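Long-range contacts in profilin-2 (Rattus norvegicus, PDB 2VK3), which binds actin monomers and, as profilins do, probably also proline-rich ligands and phosphoinositides, and so probably helps control the assembly of the actin cytoskeleton: residues Ser8-Leu13 / Ala35-Gly40; Cys19-Ile24 / Gly39-Ser44; Lys56-Phe61 / Ile76-Tyr81; Tyr81-Cys86 / Val105-Arg110. One frame throughout, in Å; residues are numbered along the deposited sequence.

Contact 1: residues Ser8-Leu13 / Ala35-Gly40; sequences SYVDNL and AATAGG
The N-terminal helix of the profilin fold lies against the outermost strand of the central antiparallel sheet, helix 3-11 meeting the end of strand 33-36 through both methyls of Val10. CG1 approaches the carbonyl oxygen of Ala35 at 3.7 Å, while CG2 rests on Ala35 CB at 4.0 Å and on the carbonyl carbon of Ala36. Val10 also leans on Ile24 of the adjoining strand. Just past the strand, Thr37, still bonded to Ala22 through its backbone, brings its methyl against the helix backbone, with CG2 3.5 Å from Val10 O. The torsion of Thr37 (chi1 56°) sets CG2 anti to the carbonyl carbon and OG1 between that carbon and the backbone N, where the hydroxyl bonds with the backbone N of Ala22. Asp11 OD1, which also bonds with Gln7 NE2, accepts from a water at 2.8 Å, and that water accepts from Ala38 N at 3.0 Å, in the second residue of the type II turn Thr37-Gly40. The direct contact is thus made by methyl groups, against one another and against backbone carbonyls; a water held by the Asp11 carboxylate adds a polar link to the turn, beside the bond of Gln7 NE2 to Ala36 O.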
loop_
_atom_site.group_PDB
_atom_site.type_symbol
_atom_site.label_atom_id
_atom_site.label_comp_id
_atom_site.label_asym_id
_atom_site.label_seq_id
_atom_site.Cartn_x
_atom_site.Cartn_y
_atom_site.Cartn_z
ATOM N N SER A 8 1.543 -5.612 -15.289
ATOM C CA SER A 8 0.687 -6.807 -15.286
ATOM C C SER A 8 0.434 -7.315 -13.896
ATOM O O SER A 8 -0.660 -7.723 -13.526
ATOM C CB SER A 8 1.335 -7.949 -16.067
ATOM O OG SER A 8 1.635 -7.538 -17.384
ATOM N N TYR A 9 1.494 -7.307 -13.095
ATOM C CA TYR A 9 1.357 -7.769 -11.733
ATOM C C TYR A 9 0.313 -6.941 -11.000
ATOM O O TYR A 9 -0.593 -7.493 -10.387
ATOM C CB TYR A 9 2.705 -7.766 -11.013
ATOM C CG TYR A 9 2.638 -8.366 -9.631
ATOM C CD1 TYR A 9 2.464 -9.718 -9.474
ATOM C CD2 TYR A 9 2.734 -7.576 -8.475
ATOM C CE1 TYR A 9 2.409 -10.284 -8.220
ATOM C CE2 TYR A 9 2.692 -8.122 -7.194
ATOM C CZ TYR A 9 2.497 -9.494 -7.065
ATOM O OH TYR A 9 2.421 -10.062 -5.840
ATOM N N VAL A 10 0.402 -5.609 -11.024
ATOM C CA VAL A 10 -0.502 -4.839 -10.208
ATOM C C VAL A 10 -1.920 -4.937 -10.790
ATOM O O VAL A 10 -2.907 -4.948 -10.046
ATOM C CB VAL A 10 -0.138 -3.343 -10.020
ATOM C CG1 VAL A 10 1.130 -3.203 -9.237
ATOM C CG2 VAL A 10 -0.102 -2.614 -11.331
ATOM N N ASP A 11 -2.003 -5.033 -12.112
ATOM C CA ASP A 11 -3.306 -5.200 -12.773
ATOM C C ASP A 11 -4.050 -6.494 -12.353
ATOM O O ASP A 11 -5.279 -6.552 -12.456
ATOM C CB ASP A 11 -3.131 -5.188 -14.300
ATOM C CG ASP A 11 -2.832 -3.806 -14.838
ATOM O OD1 ASP A 11 -2.948 -2.826 -14.098
ATOM O OD2 ASP A 11 -2.473 -3.698 -16.017
ATOM N N ASN A 12 -3.330 -7.494 -11.832
ATOM C CA ASN A 12 -3.944 -8.709 -11.308
ATOM C C ASN A 12 -4.969 -8.346 -10.266
ATOM O O ASN A 12 -5.995 -8.976 -10.153
ATOM C CB ASN A 12 -2.952 -9.660 -10.618
ATOM C CG ASN A 12 -1.995 -10.421 -11.581
ATOM O OD1 ASN A 12 -0.888 -10.816 -11.148
ATOM N ND2 ASN A 12 -2.421 -10.674 -12.798
ATOM N N LEU A 13 -4.686 -7.316 -9.471
ATOM C CA LEU A 13 -5.566 -6.983 -8.384
ATOM C C LEU A 13 -6.896 -6.456 -8.816
ATOM O O LEU A 13 -7.879 -6.431 -8.021
ATOM C CB LEU A 13 -4.891 -6.007 -7.445
ATOM C CG LEU A 13 -3.893 -6.696 -6.507
ATOM C CD1 LEU A 13 -4.640 -7.486 -5.421
ATOM C CD2 LEU A 13 -2.850 -7.594 -7.203
ATOM N N ALA A 35 4.781 0.657 -10.460
ATOM C CA ALA A 35 3.577 0.362 -11.236
ATOM C C ALA A 35 2.399 0.613 -10.367
ATOM O O ALA A 35 2.408 0.268 -9.148
ATOM C CB ALA A 35 3.579 -1.094 -11.740
ATOM N N ALA A 36 1.359 1.185 -10.961
ATOM C CA ALA A 36 0.111 1.398 -10.253
ATOM C C ALA A 36 -1.071 1.188 -11.183
ATOM O O ALA A 36 -0.950 1.357 -12.405
ATOM C CB ALA A 36 0.058 2.793 -9.612
ATOM N N THR A 37 -2.208 0.785 -10.595
ATOM C CA THR A 37 -3.406 0.618 -11.417
ATOM C C THR A 37 -3.901 2.004 -11.850
ATOM O O THR A 37 -3.786 3.046 -11.105
ATOM C CB THR A 37 -4.482 -0.231 -10.678
ATOM O OG1 THR A 37 -4.737 0.411 -9.431
ATOM C CG2 THR A 37 -4.013 -1.691 -10.464
ATOM N N ALA A 38 -4.406 2.083 -13.086
ATOM C CA ALA A 38 -4.784 3.352 -13.706
ATOM C C ALA A 38 -5.966 3.941 -12.984
ATOM O O ALA A 38 -6.871 3.189 -12.575
ATOM C CB ALA A 38 -5.165 3.146 -15.202
ATOM N N GLY A 39 -5.969 5.273 -12.906
ATOM C CA GLY A 39 -7.108 6.011 -12.357
ATOM C C GLY A 39 -7.307 6.007 -10.848
ATOM O O GLY A 39 -8.345 6.330 -10.380
ATOM N N GLY A 40 -6.285 5.635 -10.092
ATOM C CA GLY A 40 -6.345 5.698 -8.657
ATOM C C GLY A 40 -5.449 6.770 -8.078
ATOM O O GLY A 40 -4.764 7.513 -8.800
HETATM O O HOH W 1 -4.325 -0.488 -14.686
#

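Contact 2: residues Cys19-Ile24 / Gly39-Ser44; sequences CQEAAI and GGVFQS
The carboxylate of the buried Glu21 receives two successive backbone amides of the loop 39-44; the residue is part of a classic beta bulge with Gln20, both facing Met116. Val41 N donates a hydrogen bond to Glu21 OE2 at 2.8 Å, on the syn lone pair. Phe42 N reaches Glu21 OE1, also at 2.8 Å and nearly straight at 163°, on the syn side but 22° out of the carboxylate plane. A water that donates to OE1 links it weakly to Gln43 N. Glu21 CG sits between the backbone N and the carbonyl carbon (chi1 43°), and from there the extended chain carries the carboxylate across to the loop. On its way it passes over one face of the Phe42 ring, where CG makes an off-centre CH-pi contact 4.3 Å from the ring centroid. Carboxylate and ring planes are 55° apart. The Phe42 ring turns an edge to Ala22, while Ala23 CB packs on Phe42 CB at 3.6 Å; Phe114 and Met116 of the next strand add to the ring's surroundings. Gly40 CA lies 3.2 Å from Glu21 OE2, close quarters at a residue without a side chain. Two amides and a water probably offset part of the negative charge, and the paired bonds limit the rotation of the carboxylate, tying the start of the 3-10 turn 42-44 to the sheet.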
loop_
_atom_site.group_PDB
_atom_site.type_symbol
_atom_site.label_atom_id
_atom_site.label_comp_id
_atom_site.label_asym_id
_atom_site.label_seq_id
_atom_site.Cartn_x
_atom_site.Cartn_y
_atom_site.Cartn_z
ATOM N N CYS A 19 -10.478 -5.448 -4.679
ATOM C CA CYS A 19 -9.739 -4.208 -4.698
ATOM C C CYS A 19 -10.081 -3.254 -5.811
ATOM O O CYS A 19 -10.409 -3.667 -6.927
ATOM C CB CYS A 19 -8.246 -4.551 -4.775
ATOM S SG CYS A 19 -7.729 -5.480 -3.286
ATOM N N GLN A 20 -9.924 -1.986 -5.488
ATOM C CA GLN A 20 -10.150 -0.890 -6.425
ATOM C C GLN A 20 -8.871 -0.274 -6.942
ATOM O O GLN A 20 -8.897 0.349 -7.990
ATOM C CB GLN A 20 -11.008 0.201 -5.817
ATOM C CG GLN A 20 -10.380 1.043 -4.837
ATOM C CD GLN A 20 -11.361 2.159 -4.376
ATOM O OE1 GLN A 20 -11.524 3.175 -5.070
ATOM N NE2 GLN A 20 -12.040 1.936 -3.245
ATOM N N GLU A 21 -7.769 -0.461 -6.214
ATOM C CA GLU A 21 -6.456 -0.090 -6.749
ATOM C C GLU A 21 -5.322 -0.841 -6.091
ATOM O O GLU A 21 -5.478 -1.440 -5.033
ATOM C CB GLU A 21 -6.167 1.399 -6.761
ATOM C CG GLU A 21 -6.499 2.241 -5.634
ATOM C CD GLU A 21 -5.985 3.674 -5.847
ATOM O OE1 GLU A 21 -4.788 3.833 -6.227
ATOM O OE2 GLU A 21 -6.782 4.624 -5.665
ATOM N N ALA A 22 -4.163 -0.765 -6.733
ATOM C CA ALA A 22 -2.964 -1.383 -6.211
ATOM C C ALA A 22 -1.739 -0.706 -6.783
ATOM O O ALA A 22 -1.803 -0.198 -7.901
ATOM C CB ALA A 22 -2.968 -2.880 -6.547
ATOM N N ALA A 23 -0.603 -0.862 -6.110
ATOM C CA ALA A 23 0.617 -0.267 -6.551
ATOM C C ALA A 23 1.796 -1.027 -5.972
ATOM O O ALA A 23 1.760 -1.496 -4.815
ATOM C CB ALA A 23 0.677 1.198 -6.046
ATOM N N ILE A 24 2.873 -1.058 -6.739
ATOM C CA ILE A 24 4.159 -1.494 -6.274
ATOM C C ILE A 24 5.083 -0.244 -6.259
ATOM O O ILE A 24 5.221 0.460 -7.237
ATOM C CB ILE A 24 4.777 -2.563 -7.199
ATOM C CG1 ILE A 24 3.916 -3.838 -7.148
ATOM C CG2 ILE A 24 6.231 -2.907 -6.801
ATOM C CD1 ILE A 24 3.881 -4.467 -5.782
ATOM N N GLY A 39 -5.969 5.273 -12.906
ATOM C CA GLY A 39 -7.108 6.011 -12.357
ATOM C C GLY A 39 -7.307 6.007 -10.848
ATOM O O GLY A 39 -8.345 6.330 -10.380
ATOM N N GLY A 40 -6.285 5.635 -10.092
ATOM C CA GLY A 40 -6.345 5.698 -8.657
ATOM C C GLY A 40 -5.449 6.770 -8.078
ATOM O O GLY A 40 -4.764 7.513 -8.800
ATOM N N VAL A 41 -5.443 6.831 -6.754
ATOM C CA VAL A 41 -4.586 7.780 -6.041
ATOM C C VAL A 41 -3.162 7.245 -5.846
ATOM O O VAL A 41 -2.233 8.002 -5.806
ATOM C CB VAL A 41 -5.209 8.221 -4.680
ATOM C CG1 VAL A 41 -6.614 8.863 -4.933
ATOM C CG2 VAL A 41 -5.256 7.056 -3.710
ATOM N N PHE A 42 -2.981 5.919 -5.835
ATOM C CA PHE A 42 -1.643 5.371 -5.597
ATOM C C PHE A 42 -0.616 5.740 -6.704
ATOM O O PHE A 42 0.592 5.876 -6.433
ATOM C CB PHE A 42 -1.725 3.852 -5.502
ATOM C CG PHE A 42 -2.415 3.314 -4.295
ATOM C CD1 PHE A 42 -2.577 4.046 -3.121
ATOM C CD2 PHE A 42 -2.835 1.975 -4.287
ATOM C CE1 PHE A 42 -3.242 3.416 -1.984
ATOM C CE2 PHE A 42 -3.442 1.419 -3.205
ATOM C CZ PHE A 42 -3.654 2.138 -2.065
ATOM N N GLN A 43 -1.097 5.997 -7.931
ATOM C CA GLN A 43 -0.218 6.331 -9.021
ATOM C C GLN A 43 0.547 7.625 -8.734
ATOM O O GLN A 43 1.625 7.855 -9.308
ATOM C CB GLN A 43 -0.994 6.352 -10.361
ATOM C CG GLN A 43 -2.068 7.387 -10.442
ATOM C CD GLN A 43 -2.981 7.262 -11.712
ATOM O OE1 GLN A 43 -3.043 6.225 -12.348
ATOM N NE2 GLN A 43 -3.691 8.320 -12.028
ATOM N N SER A 44 -0.022 8.445 -7.848
ATOM C CA SER A 44 0.492 9.745 -7.435
ATOM C C SER A 44 1.316 9.763 -6.128
ATOM O O SER A 44 1.668 10.832 -5.597
ATOM C CB SER A 44 -0.669 10.743 -7.339
ATOM O OG SER A 44 -1.256 10.972 -8.628
HETATM O O HOH W 2 -3.442 4.100 -8.617
#

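Contact 3: residues Lys56-Phe61 / Ile76-Tyr81; sequences KDREGF and IRDSLY
The two backbones stay well apart, Arg58 and Asp78 coming nearest with their CA atoms 7.6 Å from each other, and side chains bridge the interval between the loop before helix 60-64 and strand 71-79 with the residues after it. Arg58 grips Asp78 side-on: NE reaches OD2 at 2.7 Å and NH2 reaches OD1 at 2.9 Å, forming a salt bridge with one nitrogen to each oxygen. Guanidinium and carboxylate planes are 52° apart, OD1 lies almost in the guanidinium plane, yet NH2 comes to it from above the carboxylate. Leu80 N bonds to the same OD1 at 3.0 Å from the opposite face, closing an Asx turn. A bend at chi3 (58°) swings the guanidinium toward Asp78, and its NH1 donates to the carbonyl oxygens of Ile53 and Gly55. Helix 47-54, the short helix 60-64 and strand 71-79 of the central sheet thus share one arginine in the profilin fold. Phe61 CZ lies over one face of the guanidinium and Tyr81 CE2 over the other. Both aromatic rings offer their edges to it, the Tyr81 ring being turned 71° from its plane, with CE2 3.6 Å from NH1. Phe61 also directs its edge at the carboxylate, CZ standing 3.9 Å from Asp78 OD2. A water donates both to Asp78 OD2, at 2.6 Å, and to Arg58 O. On one face of its carboxylate, Asp57 OD1 accepts from Glu59 N in an Asx turn, extended to an Asx motif by Gly60 N, just ahead of Phe61.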
loop_
_atom_site.group_PDB
_atom_site.type_symbol
_atom_site.label_atom_id
_atom_site.label_comp_id
_atom_site.label_asym_id
_atom_site.label_seq_id
_atom_site.Cartn_x
_atom_site.Cartn_y
_atom_site.Cartn_z
ATOM N N LYS A 56 11.202 6.205 10.578
ATOM C CA LYS A 56 11.638 5.746 11.896
ATOM C C LYS A 56 10.643 6.102 13.004
ATOM O O LYS A 56 10.536 5.351 13.999
ATOM C CB LYS A 56 12.988 6.323 12.252
ATOM C CG LYS A 56 14.057 5.868 11.327
ATOM C CD LYS A 56 14.770 4.719 11.852
ATOM C CE LYS A 56 16.065 4.516 10.987
ATOM N NZ LYS A 56 16.923 5.794 10.858
ATOM N N ASP A 57 9.933 7.214 12.853
ATOM C CA ASP A 57 8.933 7.595 13.779
ATOM C C ASP A 57 7.659 6.815 13.391
ATOM O O ASP A 57 7.015 7.075 12.371
ATOM C CB ASP A 57 8.634 9.073 13.684
ATOM C CG ASP A 57 7.515 9.480 14.610
ATOM O OD1 ASP A 57 7.005 8.627 15.378
ATOM O OD2 ASP A 57 7.160 10.670 14.630
ATOM N N ARG A 58 7.322 5.830 14.189
ATOM C CA ARG A 58 6.149 5.025 13.904
ATOM C C ARG A 58 5.037 5.222 14.903
ATOM O O ARG A 58 4.238 4.281 15.189
ATOM C CB ARG A 58 6.582 3.565 13.713
ATOM C CG ARG A 58 7.770 3.462 12.778
ATOM C CD ARG A 58 7.877 2.172 12.047
ATOM N NE ARG A 58 6.684 1.883 11.245
ATOM C CZ ARG A 58 6.469 2.377 10.031
ATOM N NH1 ARG A 58 7.356 3.140 9.429
ATOM N NH2 ARG A 58 5.395 2.019 9.393
ATOM N N GLU A 59 4.925 6.466 15.394
ATOM C CA GLU A 59 3.801 6.825 16.240
ATOM C C GLU A 59 3.126 8.096 15.916
ATOM O O GLU A 59 1.921 8.218 16.194
ATOM C CB GLU A 59 4.209 6.854 17.739
ATOM C CG GLU A 59 4.775 5.547 18.263
ATOM C CD GLU A 59 3.787 4.405 18.353
ATOM O OE1 GLU A 59 2.556 4.642 18.514
ATOM O OE2 GLU A 59 4.232 3.244 18.292
ATOM N N GLY A 60 3.879 9.045 15.366
ATOM C CA GLY A 60 3.334 10.351 15.039
ATOM C C GLY A 60 2.209 10.204 14.061
ATOM O O GLY A 60 1.159 10.856 14.171
ATOM N N PHE A 61 2.335 9.251 13.134
ATOM C CA PHE A 61 1.198 9.076 12.224
ATOM C C PHE A 61 -0.107 8.625 12.814
ATOM O O PHE A 61 -1.188 8.757 12.169
ATOM C CB PHE A 61 1.560 8.291 10.942
ATOM C CG PHE A 61 2.312 6.981 11.143
ATOM C CD1 PHE A 61 1.927 6.049 12.106
ATOM C CD2 PHE A 61 3.289 6.614 10.241
ATOM C CE1 PHE A 61 2.611 4.788 12.214
ATOM C CE2 PHE A 61 3.938 5.340 10.326
ATOM C CZ PHE A 61 3.606 4.452 11.333
ATOM N N ILE A 76 -4.483 2.581 11.085
ATOM C CA ILE A 76 -5.281 1.746 12.001
ATOM C C ILE A 76 -4.372 0.879 12.881
ATOM O O ILE A 76 -4.597 0.718 14.097
ATOM C CB ILE A 76 -6.281 0.872 11.202
ATOM C CG1 ILE A 76 -7.159 1.728 10.281
ATOM C CG2 ILE A 76 -7.145 0.029 12.155
ATOM C CD1 ILE A 76 -8.024 2.732 11.022
ATOM N N ARG A 77 -3.356 0.291 12.253
ATOM C CA ARG A 77 -2.279 -0.372 12.967
ATOM C C ARG A 77 -1.056 -0.462 12.096
ATOM O O ARG A 77 -1.148 -0.372 10.849
ATOM C CB ARG A 77 -2.672 -1.764 13.467
ATOM C CG ARG A 77 -2.956 -2.730 12.454
ATOM C CD ARG A 77 -3.561 -4.070 13.071
ATOM N NE ARG A 77 -4.930 -3.892 13.586
ATOM C CZ ARG A 77 -6.020 -3.743 12.830
ATOM N NH1 ARG A 77 -7.209 -3.580 13.411
ATOM N NH2 ARG A 77 -5.949 -3.681 11.505
ATOM N N ASP A 78 0.101 -0.626 12.754
ATOM C CA ASP A 78 1.414 -0.640 12.079
ATOM C C ASP A 78 2.235 -1.818 12.607
ATOM O O ASP A 78 2.522 -1.887 13.797
ATOM C CB ASP A 78 2.185 0.599 12.388
ATOM C CG ASP A 78 3.635 0.515 11.877
ATOM O OD1 ASP A 78 3.849 0.015 10.727
ATOM O OD2 ASP A 78 4.537 0.899 12.637
ATOM N N SER A 79 2.521 -2.759 11.724
ATOM C CA SER A 79 3.478 -3.806 11.968
ATOM C C SER A 79 4.482 -3.904 10.834
ATOM O O SER A 79 4.939 -5.000 10.522
ATOM C CB SER A 79 2.729 -5.143 12.106
ATOM O OG SER A 79 1.938 -5.126 13.271
ATOM N N LEU A 80 4.815 -2.771 10.197
ATOM C CA LEU A 80 5.608 -2.805 8.973
ATOM C C LEU A 80 6.995 -3.322 9.211
ATOM O O LEU A 80 7.568 -3.899 8.318
ATOM C CB LEU A 80 5.772 -1.411 8.335
ATOM C CG LEU A 80 5.904 -1.407 6.798
ATOM C CD1 LEU A 80 4.684 -1.911 6.007
ATOM C CD2 LEU A 80 6.325 -0.053 6.250
ATOM N N TYR A 81 7.529 -3.073 10.416
ATOM C CA TYR A 81 8.899 -3.505 10.801
ATOM C C TYR A 81 8.935 -4.612 11.831
ATOM O O TYR A 81 9.984 -4.893 12.414
ATOM C CB TYR A 81 9.732 -2.320 11.232
ATOM C CG TYR A 81 10.085 -1.489 10.076
ATOM C CD1 TYR A 81 11.092 -1.878 9.187
ATOM C CD2 TYR A 81 9.372 -0.328 9.794
ATOM C CE1 TYR A 81 11.364 -1.130 8.105
ATOM C CE2 TYR A 81 9.622 0.406 8.682
ATOM C CZ TYR A 81 10.641 0.023 7.851
ATOM O OH TYR A 81 10.940 0.750 6.732
HETATM O O HOH W 3 4.092 1.468 15.156
#

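Contact 4: residues Tyr81-Cys86 / Val105-Arg110; sequences YVDSDC and VGRAGR. With SO4 (sulfate ion), chain F.
Tyr81 lays its ring over one face of the Arg107 guanidinium, CE1 3.4 Å above the plane and close to its centre, the two groups face to face with their planes 18° apart. At the guanidinium's edge, near its plane, are a sulfate ion and Asp83 OD1, the latter 4.2 Å from NH2 and so beyond a salt bridge. NH1 gives hydrogen bonds to sulfate O2 at 3.3 Å and to O3 at 3.2 Å; NH2 adds a weak one to O2. Arg107 leaves the strand with CG anti to the backbone N (chi1 -174°), and a bend at chi3 turns the guanidinium onto the face of the tyrosine ring, where NE bonds with Leu80 O and NH1 with Tyr27 OH. The backbones are joined by Arg107 N to Cys86 O, 2.9 Å, while Gly106 CA makes a CA-H...O contact with the same oxygen. This pins the loop before strand 87-92 to the end of strand 102-107. The sulfate, probably from the crystallisation liquor, is shared with Arg138 NH2. Held flat by the ring and by bonds at its edge, Arg107 with Arg138 probably makes a positively charged patch, consistent with the sulfate bound there.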
loop_
_atom_site.group_PDB
_atom_site.type_symbol
_atom_site.label_atom_id
_atom_site.label_comp_id
_atom_site.label_asym_id
_atom_site.label_seq_id
_atom_site.Cartn_x
_atom_site.Cartn_y
_atom_site.Cartn_z
ATOM N N TYR A 81 7.529 -3.073 10.416
ATOM C CA TYR A 81 8.899 -3.505 10.801
ATOM C C TYR A 81 8.935 -4.612 11.831
ATOM O O TYR A 81 9.984 -4.893 12.414
ATOM C CB TYR A 81 9.732 -2.320 11.232
ATOM C CG TYR A 81 10.085 -1.489 10.076
ATOM C CD1 TYR A 81 11.092 -1.878 9.187
ATOM C CD2 TYR A 81 9.372 -0.328 9.794
ATOM C CE1 TYR A 81 11.364 -1.130 8.105
ATOM C CE2 TYR A 81 9.622 0.406 8.682
ATOM C CZ TYR A 81 10.641 0.023 7.851
ATOM O OH TYR A 81 10.940 0.750 6.732
ATOM N N VAL A 82 7.816 -5.314 11.948
ATOM C CA VAL A 82 7.697 -6.569 12.702
ATOM C C VAL A 82 7.997 -7.717 11.722
ATOM O O VAL A 82 7.286 -7.936 10.742
ATOM C CB VAL A 82 6.282 -6.696 13.324
ATOM C CG1 VAL A 82 6.076 -8.108 13.925
ATOM C CG2 VAL A 82 6.069 -5.608 14.353
ATOM N N ASP A 83 9.091 -8.428 11.948
ATOM C CA ASP A 83 9.652 -9.242 10.865
ATOM C C ASP A 83 8.734 -10.367 10.433
ATOM O O ASP A 83 8.714 -10.724 9.251
ATOM C CB ASP A 83 11.079 -9.738 11.180
ATOM C CG ASP A 83 12.140 -8.653 10.963
ATOM O OD1 ASP A 83 11.898 -7.689 10.188
ATOM O OD2 ASP A 83 13.229 -8.768 11.563
ATOM N N SER A 84 7.922 -10.883 11.344
ATOM C CA SER A 84 7.000 -11.920 10.975
ATOM C C SER A 84 5.740 -11.416 10.231
ATOM O O SER A 84 4.816 -12.188 9.997
ATOM C CB SER A 84 6.545 -12.623 12.254
ATOM O OG SER A 84 5.985 -11.680 13.176
ATOM N N ASP A 85 5.662 -10.123 9.921
ATOM C CA ASP A 85 4.362 -9.534 9.565
ATOM C C ASP A 85 4.580 -8.571 8.409
ATOM O O ASP A 85 4.137 -8.870 7.298
ATOM C CB ASP A 85 3.730 -8.807 10.741
ATOM C CG ASP A 85 2.283 -8.429 10.483
ATOM O OD1 ASP A 85 1.962 -8.096 9.352
ATOM O OD2 ASP A 85 1.480 -8.442 11.412
ATOM N N CYS A 86 5.282 -7.476 8.677
ATOM C CA CYS A 86 5.630 -6.502 7.619
ATOM C C CYS A 86 4.423 -5.938 6.903
ATOM O O CYS A 86 4.493 -5.695 5.709
ATOM C CB CYS A 86 6.590 -7.070 6.565
ATOM S SG CYS A 86 8.128 -7.743 7.215
ATOM N N VAL A 105 -0.734 -2.310 3.354
ATOM C CA VAL A 105 0.624 -2.131 2.868
ATOM C C VAL A 105 1.390 -3.355 3.306
ATOM O O VAL A 105 1.316 -3.770 4.487
ATOM C CB VAL A 105 1.232 -0.883 3.436
ATOM C CG1 VAL A 105 2.547 -0.551 2.766
ATOM C CG2 VAL A 105 0.204 0.322 3.326
ATOM N N GLY A 106 2.156 -3.912 2.378
ATOM C CA GLY A 106 3.131 -4.996 2.694
ATOM C C GLY A 106 4.508 -4.607 2.246
ATOM O O GLY A 106 4.697 -3.971 1.199
ATOM N N ARG A 107 5.499 -4.945 3.056
ATOM C CA ARG A 107 6.849 -4.541 2.816
ATOM C C ARG A 107 7.729 -5.736 2.454
ATOM O O ARG A 107 7.917 -6.634 3.271
ATOM C CB ARG A 107 7.439 -3.867 4.050
ATOM C CG ARG A 107 8.841 -3.287 3.798
ATOM C CD ARG A 107 9.318 -2.398 4.959
ATOM N NE ARG A 107 9.446 -3.247 6.120
ATOM C CZ ARG A 107 10.476 -4.040 6.369
ATOM N NH1 ARG A 107 11.514 -4.054 5.568
ATOM N NH2 ARG A 107 10.483 -4.784 7.455
ATOM N N ALA A 108 8.240 -5.694 1.230
ATOM C CA ALA A 108 9.238 -6.630 0.738
ATOM C C ALA A 108 10.630 -6.023 1.006
ATOM O O ALA A 108 10.813 -5.075 1.812
ATOM C CB ALA A 108 8.996 -6.963 -0.741
ATOM N N GLY A 109 11.631 -6.627 0.379
ATOM C CA GLY A 109 13.019 -6.219 0.552
ATOM C C GLY A 109 13.318 -4.824 0.056
ATOM O O GLY A 109 14.075 -4.071 0.706
ATOM N N ARG A 110 12.730 -4.438 -1.074
ATOM C CA ARG A 110 12.991 -3.137 -1.677
ATOM C C ARG A 110 11.790 -2.450 -2.257
ATOM O O ARG A 110 11.854 -1.283 -2.671
ATOM C CB ARG A 110 14.109 -3.222 -2.721
ATOM C CG ARG A 110 13.829 -4.094 -3.862
ATOM C CD ARG A 110 15.102 -4.375 -4.728
ATOM N NE ARG A 110 16.184 -4.927 -3.920
ATOM C CZ ARG A 110 17.104 -5.827 -4.312
ATOM N NH1 ARG A 110 18.026 -6.177 -3.420
ATOM N NH2 ARG A 110 17.130 -6.379 -5.553
HETATM S S SO4 F . 14.293 -6.595 5.784
HETATM O O1 SO4 F . 15.651 -6.049 5.667
HETATM O O2 SO4 F . 13.668 -6.033 6.995
HETATM O O3 SO4 F . 13.555 -6.290 4.549
HETATM O O4 SO4 F . 14.368 -8.045 6.001
#

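Overall arrangement
All four contacts border the same seven-stranded antiparallel sheet. Contacts 1 and 2 gather at the 33-36 edge, their centres 6 Å apart; they share Gly39 and Gly40, and backbone bonds between neighbouring strands 19-26 and 33-36 join them. Contacts 3 and 4 form a second pair, centres 12 Å apart, sharing Tyr81, whose ring meets an arginine in each, and linked by Leu80 O to Arg107 NE. About 25 Å separates the centres of contacts 1 and 3. Along the chain the first pair closes before the second opens; the first joins helix 3-11 and the loop 39-44 to the 33-36 side of the sheet, the second the loops around Arg58 and 81-86 to strands 71-79 and 102-107.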